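Local coordinates for porin B (Pseudomonas putida, PDB 4GEY), which probably forms a carbohydrate-selective beta-barrel channel through which sugars such as glucose cross the outer membrane, at residues 100-103 and 104-107. The protein carries 2 engineered substitutions. Numbering follows the deposited sequence.
Sequences GRNL and SNDR. With DMU (decyl-beta-D-maltopyranoside), chain N.
Asn102 caps the short helix 103-108: OD1 accepts from Ser104 N at 2.8 Å, the N-H arriving 52° out of the carboxamide plane. With CG anti to the backbone N (chi1 -170°), the amide reaches the helix start, where OD1 also touches Ser104 CB. The carbonyl of Asn102 starts the helical bonding, receiving Asp106 N at 3.1 Å and, weakly, Asn105 N, while Leu103 O takes Arg107 N at 2.8 Å. Leu103 CD2 lies 3.5 Å from Arg107 CG. Asp106 OD2 faces the aliphatic part of Arg101, 3.8 Å from CB; Arg101 NE, 4.3 Å from OD2, aims no N-H at it, so any attraction is probably electrostatic only, whereas Arg67 forms the salt bridge to this carboxylate. Arg101 NH2 donates to O3 of a bound decyl maltoside at 3.1 Å. Farther out, Ser118 accepts from Asn102 ND2, and Gln115 and Val119 bond Ser104 OG. An alanine in place of Asn102 would probably leave Ser104 N without its capping acceptor and Ser118 OG without the amide donor. This is an asparagine N-cap of the Asx-turn kind, set where barrel strand 89-100 passes into a helical loop, with the side chain of Asn102 about 7 Å from the bound glucose.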
# COMPACT_ATOMS: atom_id res chain seq x y z
N GLY A 100 12.35 -2.08 12.70
CA GLY A 100 13.44 -2.05 11.75
C GLY A 100 13.68 -0.76 11.01
O GLY A 100 13.05 0.26 11.28
N ARG A 101 14.60 -0.82 10.05
CA ARG A 101 15.06 0.34 9.31
C ARG A 101 14.90 0.14 7.81
O ARG A 101 14.80 -1.00 7.33
CB ARG A 101 16.52 0.62 9.64
CG ARG A 101 16.77 1.14 11.04
CD ARG A 101 18.19 1.67 11.18
NE ARG A 101 19.16 0.58 11.11
CZ ARG A 101 20.48 0.75 11.21
NH1 ARG A 101 20.99 1.97 11.37
NH2 ARG A 101 21.28 -0.30 11.14
N ASN A 102 14.89 1.25 7.06
CA ASN A 102 14.62 1.24 5.63
C ASN A 102 15.80 1.72 4.81
O ASN A 102 16.26 2.85 4.98
CB ASN A 102 13.43 2.16 5.33
CG ASN A 102 12.94 2.03 3.89
OD1 ASN A 102 13.64 1.51 3.02
ND2 ASN A 102 11.70 2.47 3.64
N LEU A 103 16.26 0.87 3.88
CA LEU A 103 17.33 1.22 2.93
C LEU A 103 17.07 2.51 2.16
O LEU A 103 17.99 3.31 1.95
CB LEU A 103 17.53 0.09 1.93
CG LEU A 103 18.95 -0.43 1.73
CD1 LEU A 103 19.21 -0.70 0.25
CD2 LEU A 103 20.00 0.48 2.33
N SER A 104 15.82 2.69 1.72
CA SER A 104 15.41 3.87 0.97
C SER A 104 15.82 5.18 1.66
O SER A 104 16.28 6.13 1.02
CB SER A 104 13.90 3.87 0.70
OG SER A 104 13.56 3.02 -0.38
N ASN A 105 15.66 5.22 2.98
CA ASN A 105 16.10 6.39 3.71
C ASN A 105 17.61 6.41 3.92
O ASN A 105 18.26 7.43 3.69
CB ASN A 105 15.40 6.45 5.06
CG ASN A 105 13.91 6.62 4.91
OD1 ASN A 105 13.45 7.34 4.02
ND2 ASN A 105 13.15 5.95 5.76
N ASP A 106 18.15 5.27 4.31
CA ASP A 106 19.51 5.22 4.83
C ASP A 106 20.59 5.22 3.76
O ASP A 106 21.72 5.60 4.05
CB ASP A 106 19.67 4.04 5.80
CG ASP A 106 18.85 4.22 7.06
OD1 ASP A 106 18.55 5.38 7.40
OD2 ASP A 106 18.52 3.21 7.73
N ARG A 107 20.27 4.81 2.53
CA ARG A 107 21.26 4.83 1.43
C ARG A 107 20.77 5.43 0.09
O ARG A 107 21.50 6.19 -0.54
CB ARG A 107 21.82 3.43 1.16
CG ARG A 107 22.65 2.83 2.28
CD ARG A 107 24.01 3.53 2.47
NE ARG A 107 24.19 3.86 3.88
CZ ARG A 107 25.13 3.35 4.66
NH1 ARG A 107 26.02 2.51 4.15
NH2 ARG A 107 25.20 3.70 5.93
C1 DMU N . 21.63 -5.33 11.18
C2 DMU N . 22.26 -4.13 11.69
C3 DMU N . 23.50 -3.68 11.01
C4 DMU N . 23.50 -3.82 9.47
O5 DMU N . 22.68 -5.06 9.04
C6 DMU N . 21.47 -5.35 9.74
O7 DMU N . 23.76 -2.29 11.33
O16 DMU N . 21.04 -6.64 9.32
C18 DMU N . 20.06 -6.79 8.30
C19 DMU N . 19.87 -8.23 7.76
C22 DMU N . 19.38 -9.31 8.77
C25 DMU N . 18.95 -10.65 8.18
C28 DMU N . 17.48 -11.00 8.09
C31 DMU N . 17.07 -12.19 7.25
O49 DMU N . 20.29 -5.50 11.80
O55 DMU N . 22.48 -4.27 13.14
C57 DMU N . 24.75 -3.98 8.98
O61 DMU N . 24.89 -4.14 7.61
C5 DMU N . 25.02 -0.49 12.15
C7 DMU N . 25.10 0.25 10.92
C8 DMU N . 26.32 -0.02 10.12
C9 DMU N . 26.90 -1.48 10.15
O1 DMU N . 26.14 -2.39 11.16
C10 DMU N . 24.99 -1.93 11.93
O2 DMU N . 26.11 0.37 8.78
O3 DMU N . 23.84 -0.07 12.94
O4 DMU N . 25.03 1.66 11.28
C11 DMU N . 28.20 -1.48 10.44
O6 DMU N . 29.04 -0.85 9.55